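PDB 3BJQ: phage-related protein from Bordetella bronchiseptica RB50, which probably builds the shell of a phage capsid as a major coat protein of the E family. Local coordinates for residues T19-Y24 with G271-E276; A38-Y43 with Y265-E270; K46-G51 with S257-S262; D78-V83 with D294-L299. All coordinates share one frame; numbering follows the deposited sequence.

Contact 1. Residues T19-Y24 with G271-E276; sequences THARGY and GHPLVE
R22 and P273 mark the closest backbone approach, 6.1 Å between their CA atoms, where the last turn of helix 15-22 lies beside the chain that leads, through a cis peptide bond before P273, into strand 274-281. The pyrrolidine ring of P273 leans on this turn: its CG sits 3.7 Å from A21 CB and also touches the A21 carbonyl oxygen, which already receives the backbone N-H of Y24. The small side chain of A21 lets the helix come close to P273 on one side and to L116 of helix 105-131 on another. V275 extends the apolar surface, its CG2 branch coming within 4.1 Å of A21 CB.

R22 reaches further. With CG beside the backbone N (chi1 -64°) and the chain extended as far as NE, its stem passes P273 obliquely, R22 CG 4.2 Å from P273 CD, and carries the guanidinium to the backbone beyond. NH2 donates to G271 O at 3.0 Å, but the angle of 130° makes this a weak, bent bond. P273 O lies over one face of the guanidinium, offset toward its rim, and L274 CD2 stands 4.0 Å from R22 NH2. Glycine suits position 271: with phi at 95°, a side chain would collide with the carbonyl oxygen of the residue before.

Around them, S18 OG bonds to V275 N, and H272 ND1 to D294 N. The contact thus wedges the N-terminal helix between helix 105-131 and the strand pair 274-281/286-299, probably part of the long helix and extended sheet familiar from the P-domain of HK97-like capsid proteins.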
loop_
_atom_site.group_PDB
_atom_site.type_symbol
_atom_site.label_atom_id
_atom_site.label_comp_id
_atom_site.label_asym_id
_atom_site.label_seq_id
_atom_site.Cartn_x
_atom_site.Cartn_y
_atom_site.Cartn_z
ATOM N N THR E 19 15.301 -5.896 16.940
ATOM C CA THR E 19 14.164 -5.044 17.258
ATOM C C THR E 19 13.462 -5.575 18.503
ATOM O O THR E 19 13.127 -4.817 19.415
ATOM C CB THR E 19 13.223 -4.943 16.067
ATOM O OG1 THR E 19 13.939 -4.309 15.001
ATOM C CG2 THR E 19 11.942 -4.148 16.404
ATOM N N HIS E 20 13.259 -6.879 18.571
ATOM C CA HIS E 20 12.679 -7.461 19.789
ATOM C C HIS E 20 13.508 -7.151 21.055
ATOM O O HIS E 20 12.938 -6.759 22.069
ATOM C CB HIS E 20 12.475 -8.960 19.625
ATOM C CG HIS E 20 12.057 -9.646 20.885
ATOM N ND1 HIS E 20 10.736 -9.772 21.257
ATOM C CD2 HIS E 20 12.786 -10.219 21.876
ATOM C CE1 HIS E 20 10.669 -10.409 22.416
ATOM N NE2 HIS E 20 11.899 -10.689 22.815
ATOM N N ALA E 21 14.835 -7.310 20.990
ATOM C CA ALA E 21 15.726 -7.014 22.120
ATOM C C ALA E 21 15.625 -5.558 22.567
ATOM O O ALA E 21 15.741 -5.284 23.760
ATOM C CB ALA E 21 17.211 -7.334 21.797
ATOM N N ARG E 22 15.458 -4.636 21.615
ATOM C CA ARG E 22 15.345 -3.202 21.940
ATOM C C ARG E 22 14.064 -2.836 22.666
ATOM O O ARG E 22 14.022 -1.827 23.337
ATOM C CB ARG E 22 15.428 -2.336 20.689
ATOM C CG ARG E 22 16.733 -2.413 19.998
ATOM C CD ARG E 22 16.794 -1.387 18.919
ATOM N NE ARG E 22 18.083 -1.434 18.238
ATOM C CZ ARG E 22 18.350 -2.181 17.174
ATOM N NH1 ARG E 22 17.410 -2.959 16.645
ATOM N NH2 ARG E 22 19.564 -2.145 16.628
ATOM N N GLY E 23 13.037 -3.654 22.510
ATOM C CA GLY E 23 11.772 -3.476 23.220
ATOM C C GLY E 23 11.680 -4.183 24.560
ATOM O O GLY E 23 10.650 -4.074 25.236
ATOM N N TYR E 24 12.757 -4.891 24.958
ATOM C CA TYR E 24 12.808 -5.630 26.226
ATOM C C TYR E 24 12.754 -4.672 27.404
ATOM O O TYR E 24 13.541 -3.741 27.460
ATOM C CB TYR E 24 14.104 -6.446 26.316
ATOM C CG TYR E 24 14.264 -7.308 27.567
ATOM C CD1 TYR E 24 13.829 -8.623 27.579
ATOM C CD2 TYR E 24 14.894 -6.826 28.706
ATOM C CE1 TYR E 24 13.968 -9.417 28.706
ATOM C CE2 TYR E 24 15.035 -7.621 29.853
ATOM C CZ TYR E 24 14.552 -8.911 29.839
ATOM O OH TYR E 24 14.688 -9.725 30.925
ATOM N N GLY E 271 23.408 1.216 18.709
ATOM C CA GLY E 271 22.798 0.060 18.062
ATOM C C GLY E 271 22.531 -1.105 18.987
ATOM O O GLY E 271 21.705 -1.958 18.672
ATOM N N HIS E 272 23.196 -1.147 20.137
ATOM C CA HIS E 272 22.978 -2.229 21.090
ATOM C C HIS E 272 21.641 -2.014 21.813
ATOM O O HIS E 272 21.256 -0.888 22.066
ATOM C CB HIS E 272 24.148 -2.336 22.057
ATOM C CG HIS E 272 25.402 -2.831 21.414
ATOM N ND1 HIS E 272 26.359 -3.552 22.093
ATOM C CD2 HIS E 272 25.823 -2.771 20.131
ATOM C CE1 HIS E 272 27.340 -3.864 21.271
ATOM N NE2 HIS E 272 27.038 -3.403 20.073
ATOM N N PRO E 273 20.931 -3.093 22.164
ATOM C CA PRO E 273 21.264 -4.491 21.975
ATOM C C PRO E 273 21.132 -5.001 20.552
ATOM O O PRO E 273 20.196 -4.612 19.859
ATOM C CB PRO E 273 20.233 -5.205 22.857
ATOM C CG PRO E 273 19.092 -4.303 22.864
ATOM C CD PRO E 273 19.668 -2.937 22.896
ATOM N N LEU E 274 22.065 -5.873 20.167
ATOM C CA LEU E 274 22.069 -6.541 18.863
ATOM C C LEU E 274 21.984 -8.050 19.068
ATOM O O LEU E 274 22.572 -8.560 19.988
ATOM C CB LEU E 274 23.376 -6.275 18.100
ATOM C CG LEU E 274 23.841 -4.868 17.715
ATOM C CD1 LEU E 274 25.334 -4.912 17.334
ATOM C CD2 LEU E 274 22.986 -4.244 16.588
ATOM N N VAL E 275 21.241 -8.736 18.208
ATOM C CA VAL E 275 21.191 -10.194 18.178
ATOM C C VAL E 275 21.714 -10.621 16.808
ATOM O O VAL E 275 21.290 -10.076 15.774
ATOM C CB VAL E 275 19.776 -10.724 18.339
ATOM C CG1 VAL E 275 19.787 -12.229 18.358
ATOM C CG2 VAL E 275 19.148 -10.164 19.635
ATOM N N GLU E 276 22.634 -11.581 16.823
ATOM C CA GLU E 276 23.240 -12.138 15.619
ATOM C C GLU E 276 22.450 -13.324 15.062
ATOM O O GLU E 276 21.728 -14.026 15.801
ATOM C CB GLU E 276 24.661 -12.618 15.926
ATOM C CG GLU E 276 25.587 -11.511 16.416
ATOM C CD GLU E 276 26.921 -12.031 16.981
ATOM O OE1 GLU E 276 27.455 -13.042 16.443
ATOM O OE2 GLU E 276 27.419 -11.417 17.970
#

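Contact 2. Residues A38-Y43 with Y265-E270; sequences APVAQY and YTYQIE
A38 and V40, on strand 37-40, bond to strand 264-269 as a parallel pair at the margin of a mixed five-stranded sheet. Each of the two residues bonds on both sides of its opposite number: A38 N donates to T266 O at 3.0 Å and 171°, and A38 O accepts from Q268 N; then V40 N donates to Q268 O, and V40 O accepts from E270 N at 2.9 Å. P39 has no N-H to offer, and in this parallel pattern none is needed from it; its CA-H instead points to Q268 O, 3.3 Å from P39 CA. The strand axes diverge by 49°, a strong twist, and the side chains of V40 and I269 splay apart.

Side chains add packing along the pair. A38 CB rests 3.8 Å from Y265 CD1, a small residue beside a large one. V40 CG1 makes an off-centre CH-pi contact with the Y267 ring, 3.8 Å from its CD2. I269, with CG1 anti to its carbonyl carbon (chi1 -62°), is carried against Y43, crossing it at about a right angle: CD1 stands 3.7 Å above the plane of the Y43 ring, and I269 CG1 lies 3.7 Å from Y43 CZ.

The tyrosines combine an apolar ring with an anchored hydroxyl. Y267 OH bonds to L48 N and its ring meets Y80 edge-to-face, while Y265 OH bonds to E260 O. On the outer side P39 packs on R110 of a third subunit, bringing this edge into the assembly. The Y43 ring is probably helped to stay over I269 by the hydrogen bond between Y43 OH and D294 OD2.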
loop_
_atom_site.group_PDB
_atom_site.type_symbol
_atom_site.label_atom_id
_atom_site.label_comp_id
_atom_site.label_asym_id
_atom_site.label_seq_id
_atom_site.Cartn_x
_atom_site.Cartn_y
_atom_site.Cartn_z
ATOM N N ALA E 38 22.170 6.095 26.765
ATOM C CA ALA E 38 22.538 7.097 25.808
ATOM C C ALA E 38 23.662 6.511 24.947
ATOM O O ALA E 38 24.539 5.834 25.482
ATOM C CB ALA E 38 23.015 8.323 26.538
ATOM N N PRO E 39 23.633 6.742 23.617
ATOM C CA PRO E 39 24.624 6.121 22.737
ATOM C C PRO E 39 26.012 6.768 22.733
ATOM O O PRO E 39 26.152 7.999 22.783
ATOM C CB PRO E 39 23.970 6.244 21.360
ATOM C CG PRO E 39 23.216 7.528 21.468
ATOM C CD PRO E 39 22.672 7.552 22.849
ATOM N N VAL E 40 27.026 5.905 22.716
ATOM C CA VAL E 40 28.391 6.285 22.490
ATOM C C VAL E 40 28.961 5.344 21.402
ATOM O O VAL E 40 28.340 4.348 21.038
ATOM C CB VAL E 40 29.295 6.229 23.775
ATOM C CG1 VAL E 40 28.740 7.053 24.866
ATOM C CG2 VAL E 40 29.545 4.808 24.263
ATOM N N ALA E 41 30.121 5.689 20.876
ATOM C CA ALA E 41 30.794 4.870 19.861
ATOM C C ALA E 41 32.032 4.165 20.405
ATOM O O ALA E 41 32.373 3.074 19.947
ATOM C CB ALA E 41 31.184 5.738 18.680
ATOM N N GLN E 42 32.718 4.798 21.357
ATOM C CA GLN E 42 33.986 4.284 21.909
ATOM C C GLN E 42 33.812 3.368 23.126
ATOM O O GLN E 42 33.050 3.684 24.054
ATOM C CB GLN E 42 34.910 5.443 22.331
ATOM C CG GLN E 42 35.461 6.349 21.207
ATOM C CD GLN E 42 36.352 7.506 21.743
ATOM O OE1 GLN E 42 36.440 7.746 22.957
ATOM N NE2 GLN E 42 37.016 8.218 20.826
ATOM N N TYR E 43 34.555 2.259 23.124
ATOM C CA TYR E 43 34.591 1.325 24.250
ATOM C C TYR E 43 35.408 1.854 25.430
ATOM O O TYR E 43 35.195 1.450 26.579
ATOM C CB TYR E 43 35.162 -0.027 23.830
ATOM C CG TYR E 43 34.134 -0.921 23.223
ATOM C CD1 TYR E 43 33.788 -0.809 21.891
ATOM C CD2 TYR E 43 33.493 -1.876 23.985
ATOM C CE1 TYR E 43 32.815 -1.637 21.323
ATOM C CE2 TYR E 43 32.526 -2.707 23.432
ATOM C CZ TYR E 43 32.198 -2.578 22.105
ATOM O OH TYR E 43 31.239 -3.365 21.573
ATOM N N TYR E 265 24.383 8.546 33.146
ATOM C CA TYR E 265 23.967 7.900 31.913
ATOM C C TYR E 265 24.495 6.487 31.894
ATOM O O TYR E 265 25.500 6.199 32.522
ATOM C CB TYR E 265 24.575 8.619 30.688
ATOM C CG TYR E 265 23.934 9.952 30.435
ATOM C CD1 TYR E 265 22.646 10.021 29.913
ATOM C CD2 TYR E 265 24.588 11.145 30.761
ATOM C CE1 TYR E 265 22.024 11.263 29.713
ATOM C CE2 TYR E 265 23.972 12.397 30.556
ATOM C CZ TYR E 265 22.705 12.444 30.039
ATOM O OH TYR E 265 22.077 13.665 29.837
ATOM N N THR E 266 23.803 5.623 31.166
ATOM C CA THR E 266 24.341 4.318 30.809
ATOM C C THR E 266 24.988 4.528 29.415
ATOM O O THR E 266 24.308 4.703 28.410
ATOM C CB THR E 266 23.257 3.181 30.843
ATOM O OG1 THR E 266 22.797 2.961 32.198
ATOM C CG2 THR E 266 23.793 1.885 30.286
ATOM N N TYR E 267 26.310 4.612 29.389
ATOM C CA TYR E 267 27.065 4.743 28.137
ATOM C C TYR E 267 26.880 3.424 27.419
ATOM O O TYR E 267 27.266 2.377 27.953
ATOM C CB TYR E 267 28.561 5.014 28.443
ATOM C CG TYR E 267 28.908 6.471 28.723
ATOM C CD1 TYR E 267 27.986 7.336 29.319
ATOM C CD2 TYR E 267 30.151 6.969 28.436
ATOM C CE1 TYR E 267 28.288 8.660 29.577
ATOM C CE2 TYR E 267 30.475 8.309 28.713
ATOM C CZ TYR E 267 29.534 9.143 29.261
ATOM O OH TYR E 267 29.839 10.452 29.528
ATOM N N GLN E 268 26.277 3.445 26.230
ATOM C CA GLN E 268 25.932 2.216 25.546
ATOM C C GLN E 268 26.321 2.281 24.100
ATOM O O GLN E 268 26.028 3.251 23.422
ATOM C CB GLN E 268 24.435 1.922 25.649
ATOM C CG GLN E 268 24.074 0.539 25.115
ATOM C CD GLN E 268 22.826 -0.029 25.752
ATOM O OE1 GLN E 268 22.775 -0.216 26.970
ATOM N NE2 GLN E 268 21.813 -0.316 24.934
ATOM N N ILE E 269 26.985 1.238 23.613
ATOM C CA ILE E 269 27.415 1.249 22.219
ATOM C C ILE E 269 26.218 1.425 21.287
ATOM O O ILE E 269 25.205 0.760 21.445
ATOM C CB ILE E 269 28.188 -0.025 21.846
ATOM C CG1 ILE E 269 29.461 -0.119 22.686
ATOM C CG2 ILE E 269 28.495 -0.013 20.376
ATOM C CD1 ILE E 269 30.460 1.054 22.491
ATOM N N GLU E 270 26.352 2.314 20.305
ATOM C CA GLU E 270 25.243 2.648 19.414
ATOM C C GLU E 270 24.720 1.391 18.706
ATOM O O GLU E 270 25.488 0.587 18.207
ATOM C CB GLU E 270 25.678 3.694 18.388
ATOM C CG GLU E 270 24.525 4.348 17.635
ATOM C CD GLU E 270 24.983 5.442 16.660
ATOM O OE1 GLU E 270 26.217 5.570 16.406
ATOM O OE2 GLU E 270 24.098 6.178 16.148
#

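Contact 3. Residues K46-G51 with S257-S262; sequences KILTFG and SVEEPS
The F50 ring is packed on both faces: P261 CA lies over the centre of one, 3.8 Å from the F50 ring centroid and only 7° off its normal, a CH-pi contact, while the carbonyl carbon of L48, two residues earlier in the chain, stands over the rim of the other. At the edge, in the ring plane, V258 O approaches F50 CZ to 3.3 Å, a carbonyl facing the slightly positive ring hydrogens. The loop beside the ring begins with a type I beta turn, S257 to E260, combined with an ST turn in which S257 OG accepts from E259 N. The turn presents a run of carbonyls, and E259 O and E260 O come obliquely to CE1 and CZ.

Proline suits position 261: its compact ring, crossing the phenyl at about a right angle, brings CA over the face and P261 CG 4.0 Å from F50 CD1. Beyond, F55 of helix 52-58 packs on both F50 and P261.

L48 reaches the turn with one branch. Its CG is anti to the backbone N (chi1 -166°), which places L48 CD2 3.4 Å from E259 CA. V258 and E259 also pack on L95 of a third subunit. A water links the backbones, donating to L48 O at 2.8 Å and to V258 O at 2.6 Å.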
loop_
_atom_site.group_PDB
_atom_site.type_symbol
_atom_site.label_atom_id
_atom_site.label_comp_id
_atom_site.label_asym_id
_atom_site.label_seq_id
_atom_site.Cartn_x
_atom_site.Cartn_y
_atom_site.Cartn_z
ATOM N N LYS E 46 36.589 9.116 28.067
ATOM C CA LYS E 46 36.417 9.927 29.256
ATOM C C LYS E 46 34.953 10.254 29.409
ATOM O O LYS E 46 34.280 10.527 28.417
ATOM C CB LYS E 46 37.218 11.220 29.148
ATOM C CG LYS E 46 38.663 11.126 29.667
ATOM C CD LYS E 46 39.614 10.609 28.664
ATOM C CE LYS E 46 41.025 10.603 29.237
ATOM N NZ LYS E 46 41.101 9.759 30.464
ATOM N N ILE E 47 34.471 10.229 30.649
ATOM C CA ILE E 47 33.093 10.558 30.950
ATOM C C ILE E 47 32.937 12.056 30.783
ATOM O O ILE E 47 33.686 12.828 31.390
ATOM C CB ILE E 47 32.712 10.173 32.426
ATOM C CG1 ILE E 47 32.850 8.664 32.661
ATOM C CG2 ILE E 47 31.295 10.656 32.776
ATOM C CD1 ILE E 47 32.741 8.247 34.112
ATOM N N LEU E 48 31.962 12.476 29.987
ATOM C CA LEU E 48 31.669 13.905 29.865
ATOM C C LEU E 48 31.029 14.291 31.176
ATOM O O LEU E 48 29.952 13.776 31.531
ATOM C CB LEU E 48 30.786 14.197 28.659
ATOM C CG LEU E 48 30.715 15.683 28.289
ATOM C CD1 LEU E 48 32.089 16.236 27.846
ATOM C CD2 LEU E 48 29.704 15.868 27.190
ATOM N N THR E 49 31.702 15.170 31.912
ATOM C CA THR E 49 31.372 15.473 33.306
ATOM C C THR E 49 30.788 16.872 33.451
ATOM O O THR E 49 31.219 17.816 32.796
ATOM C CB THR E 49 32.626 15.278 34.181
ATOM O OG1 THR E 49 33.112 13.942 33.996
ATOM C CG2 THR E 49 32.355 15.496 35.677
ATOM N N PHE E 50 29.800 16.986 34.326
ATOM C CA PHE E 50 29.109 18.231 34.555
ATOM C C PHE E 50 29.284 18.681 35.989
ATOM O O PHE E 50 28.708 18.111 36.913
ATOM C CB PHE E 50 27.634 18.062 34.193
ATOM C CG PHE E 50 27.432 17.340 32.893
ATOM C CD1 PHE E 50 27.775 17.944 31.699
ATOM C CD2 PHE E 50 26.993 16.036 32.879
ATOM C CE1 PHE E 50 27.611 17.289 30.504
ATOM C CE2 PHE E 50 26.816 15.362 31.704
ATOM C CZ PHE E 50 27.106 16.001 30.499
ATOM N N GLY E 51 30.099 19.713 36.157
ATOM C CA GLY E 51 30.308 20.337 37.440
ATOM C C GLY E 51 29.414 21.557 37.556
ATOM O O GLY E 51 28.462 21.716 36.775
ATOM N N SER E 257 21.119 11.942 25.806
ATOM C CA SER E 257 22.404 12.287 25.195
ATOM C C SER E 257 23.467 12.452 26.253
ATOM O O SER E 257 23.264 13.246 27.159
ATOM C CB SER E 257 22.264 13.624 24.468
ATOM O OG SER E 257 23.518 14.099 24.063
ATOM N N VAL E 258 24.627 11.775 26.106
ATOM C CA VAL E 258 25.718 11.885 27.086
ATOM C C VAL E 258 26.268 13.323 27.254
ATOM O O VAL E 258 27.000 13.609 28.197
ATOM C CB VAL E 258 26.910 10.912 26.766
ATOM C CG1 VAL E 258 26.430 9.493 26.718
ATOM C CG2 VAL E 258 27.634 11.301 25.444
ATOM N N GLU E 259 25.900 14.217 26.335
ATOM C CA GLU E 259 26.386 15.585 26.311
ATOM C C GLU E 259 25.502 16.565 27.100
ATOM O O GLU E 259 25.887 17.708 27.337
ATOM C CB GLU E 259 26.475 16.044 24.855
ATOM C CG GLU E 259 27.370 15.159 23.978
ATOM C CD GLU E 259 27.473 15.674 22.544
ATOM O OE1 GLU E 259 26.788 15.116 21.661
ATOM O OE2 GLU E 259 28.234 16.641 22.296
ATOM N N GLU E 260 24.314 16.120 27.486
ATOM C CA GLU E 260 23.359 16.969 28.165
ATOM C C GLU E 260 23.488 16.795 29.684
ATOM O O GLU E 260 23.508 15.653 30.166
ATOM C CB GLU E 260 21.945 16.629 27.705
ATOM C CG GLU E 260 20.882 17.312 28.507
ATOM C CD GLU E 260 19.501 17.055 27.952
ATOM O OE1 GLU E 260 19.269 15.945 27.413
ATOM O OE2 GLU E 260 18.658 17.968 28.061
ATOM N N PRO E 261 23.662 17.914 30.424
ATOM C CA PRO E 261 23.733 17.870 31.883
ATOM C C PRO E 261 22.646 17.052 32.565
ATOM O O PRO E 261 21.431 17.294 32.390
ATOM C CB PRO E 261 23.729 19.338 32.282
ATOM C CG PRO E 261 24.387 20.013 31.183
ATOM C CD PRO E 261 23.959 19.272 29.936
ATOM N N SER E 262 23.118 16.076 33.338
ATOM C CA SER E 262 22.292 15.164 34.091
ATOM C C SER E 262 23.157 14.454 35.124
ATOM O O SER E 262 24.385 14.496 35.028
ATOM C CB SER E 262 21.647 14.130 33.141
ATOM O OG SER E 262 20.504 13.528 33.726
HETATM O O HOH W 1 28.000 12.270 30.243
#

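Contact 4. Residues D78-V83 with D294-L299; sequences DPYSIV and DNTPAL
I82 forks over the start of strand 295-299, CG2 on the D294-N295 peptide and CG1 on T296. Its CG2, anti to the backbone N, drops against D294 CB at 3.6 Å and continues over the peptide to N295 N. The other branch, I82 CG1, meets T296 CG2 at 3.8 Å, the two side chains slanting across each other. A beta-branched residue on each side suits this meeting, because each offers a methyl or methylene close to its backbone. T296 has OG1 anti to its own N (chi1 -158°), on the S81 side but 3.9 Å from S81 O, and CG2 is left for the hydrocarbon contacts. The same T296 CG2 comes obliquely to the Y80 ring, 4.2 Å from Y80 CD1. Y80 has CG in the crowded position between backbone N and carbonyl carbon (chi1 77°), which brings the ring to the T296 side of its strand.

These residues bring together two separate sheets: the two-stranded pair 44-49/75-81 and the larger mixed sheet to which 286-299 belongs. The touching parts run roughly antiparallel, 145° apart, yet no direct backbone bond joins them, and two waters bridge V83 and N295. V83 N donates to one water at 2.7 Å, which in turn donates to N295 O at 2.9 Å. A second water donates to V83 O at 2.7 Å and accepts from N295 N at 3.2 Å. Together they imitate the reciprocal bonds of an antiparallel pair with a water in each.

D294, beside this hydrated end, spends OD1 on S85 N. N295 points away from I82, its ND2 bonded to D293 O, and packs against H123 of helix 105-131.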
loop_
_atom_site.group_PDB
_atom_site.type_symbol
_atom_site.label_atom_id
_atom_site.label_comp_id
_atom_site.label_asym_id
_atom_site.label_seq_id
_atom_site.Cartn_x
_atom_site.Cartn_y
_atom_site.Cartn_z
ATOM N N ASP E 78 36.775 11.531 34.398
ATOM C CA ASP E 78 37.336 10.209 34.671
ATOM C C ASP E 78 37.142 9.280 33.489
ATOM O O ASP E 78 36.207 9.431 32.731
ATOM C CB ASP E 78 36.677 9.587 35.925
ATOM C CG ASP E 78 37.090 10.285 37.213
ATOM O OD1 ASP E 78 37.979 11.144 37.153
ATOM O OD2 ASP E 78 36.539 9.961 38.286
ATOM N N PRO E 79 38.041 8.313 33.332
ATOM C CA PRO E 79 37.910 7.414 32.220
ATOM C C PRO E 79 36.790 6.422 32.451
ATOM O O PRO E 79 36.422 6.143 33.590
ATOM C CB PRO E 79 39.248 6.683 32.206
ATOM C CG PRO E 79 39.675 6.684 33.605
ATOM C CD PRO E 79 39.211 7.980 34.166
ATOM N N TYR E 80 36.238 5.928 31.356
ATOM C CA TYR E 80 35.244 4.873 31.403
ATOM C C TYR E 80 35.727 3.750 30.517
ATOM O O TYR E 80 36.502 3.970 29.588
ATOM C CB TYR E 80 33.869 5.355 30.925
ATOM C CG TYR E 80 33.704 5.490 29.414
ATOM C CD1 TYR E 80 33.427 4.382 28.617
ATOM C CD2 TYR E 80 33.763 6.732 28.807
ATOM C CE1 TYR E 80 33.235 4.516 27.252
ATOM C CE2 TYR E 80 33.596 6.877 27.452
ATOM C CZ TYR E 80 33.327 5.773 26.683
ATOM O OH TYR E 80 33.168 5.936 25.343
ATOM N N SER E 81 35.222 2.551 30.778
ATOM C CA SER E 81 35.569 1.416 29.968
ATOM C C SER E 81 34.375 0.474 29.866
ATOM O O SER E 81 33.854 -0.026 30.876
ATOM C CB SER E 81 36.800 0.696 30.522
ATOM O OG SER E 81 37.159 -0.393 29.678
ATOM N N ILE E 82 33.930 0.257 28.635
ATOM C CA ILE E 82 32.832 -0.649 28.385
ATOM C C ILE E 82 33.513 -1.975 28.085
ATOM O O ILE E 82 34.318 -2.070 27.152
ATOM C CB ILE E 82 31.969 -0.174 27.203
ATOM C CG1 ILE E 82 31.239 1.116 27.581
ATOM C CG2 ILE E 82 30.984 -1.272 26.769
ATOM C CD1 ILE E 82 30.618 1.851 26.419
ATOM N N VAL E 83 33.227 -2.986 28.898
ATOM C CA VAL E 83 33.812 -4.316 28.694
ATOM C C VAL E 83 32.907 -5.102 27.744
ATOM O O VAL E 83 31.699 -5.228 27.995
ATOM C CB VAL E 83 34.034 -5.084 30.038
ATOM C CG1 VAL E 83 34.416 -6.550 29.795
ATOM C CG2 VAL E 83 35.130 -4.404 30.858
ATOM N N ASP E 294 26.624 -3.948 25.074
ATOM C CA ASP E 294 27.818 -3.461 25.739
ATOM C C ASP E 294 27.558 -2.056 26.260
ATOM O O ASP E 294 27.236 -1.147 25.499
ATOM C CB ASP E 294 29.015 -3.450 24.772
ATOM C CG ASP E 294 29.491 -4.858 24.385
ATOM O OD1 ASP E 294 29.324 -5.804 25.190
ATOM O OD2 ASP E 294 30.074 -5.001 23.290
ATOM N N ASN E 295 27.681 -1.899 27.565
ATOM C CA ASN E 295 27.307 -0.664 28.228
ATOM C C ASN E 295 28.052 -0.505 29.543
ATOM O O ASN E 295 28.636 -1.454 30.061
ATOM C CB ASN E 295 25.797 -0.649 28.495
ATOM C CG ASN E 295 25.383 -1.585 29.642
ATOM O OD1 ASN E 295 25.247 -1.145 30.793
ATOM N ND2 ASN E 295 25.182 -2.877 29.331
ATOM N N THR E 296 28.051 0.714 30.058
ATOM C CA THR E 296 28.539 0.977 31.404
ATOM C C THR E 296 27.826 2.210 31.951
ATOM O O THR E 296 27.773 3.218 31.267
ATOM C CB THR E 296 30.093 1.163 31.437
ATOM O OG1 THR E 296 30.567 0.905 32.764
ATOM C CG2 THR E 296 30.528 2.556 30.998
ATOM N N PRO E 297 27.197 2.100 33.139
ATOM C CA PRO E 297 26.726 3.282 33.866
ATOM C C PRO E 297 27.875 4.215 34.252
ATOM O O PRO E 297 28.939 3.744 34.615
ATOM C CB PRO E 297 26.099 2.689 35.138
ATOM C CG PRO E 297 25.734 1.292 34.750
ATOM C CD PRO E 297 26.812 0.845 33.823
ATOM N N ALA E 298 27.632 5.520 34.186
ATOM C CA ALA E 298 28.643 6.520 34.487
ATOM C C ALA E 298 27.970 7.665 35.258
ATOM O O ALA E 298 26.892 8.104 34.893
ATOM C CB ALA E 298 29.253 7.024 33.207
ATOM N N LEU E 299 28.599 8.108 36.343
ATOM C CA LEU E 299 28.119 9.258 37.088
ATOM C C LEU E 299 28.773 10.453 36.387
ATOM O O LEU E 299 29.973 10.552 36.337
ATOM C CB LEU E 299 28.521 9.153 38.571
ATOM C CG LEU E 299 27.635 9.922 39.557
ATOM C CD1 LEU E 299 27.875 9.481 40.999
ATOM C CD2 LEU E 299 27.835 11.390 39.413
HETATM O O HOH W 2 31.144 -2.883 30.648
HETATM O O HOH W 3 29.291 -4.387 28.722
#

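How the contacts relate
From the N terminus, the helix holding 19-24 comes first; contact 1 closes the widest span between segments, reaching 271-276. Nested within it, contact 2 links 38-43 to 265-270, and contact 3, inside contact 2, joins 46-51 to 257-262. Contact 4 begins at 78-83 but ends at 294-299, beyond all the others, and so crosses each of them. Contacts 1, 2 and 4 all reach the five-stranded sheet, through strands 274-281, 264-269 and 286-299. Contacts 3 and 4 share the two-stranded pair, and contacts 2 and 3 both touch the third subunit. Together they tie the N-terminal helix and the two-stranded pair to the mixed sheet built largely from late strands.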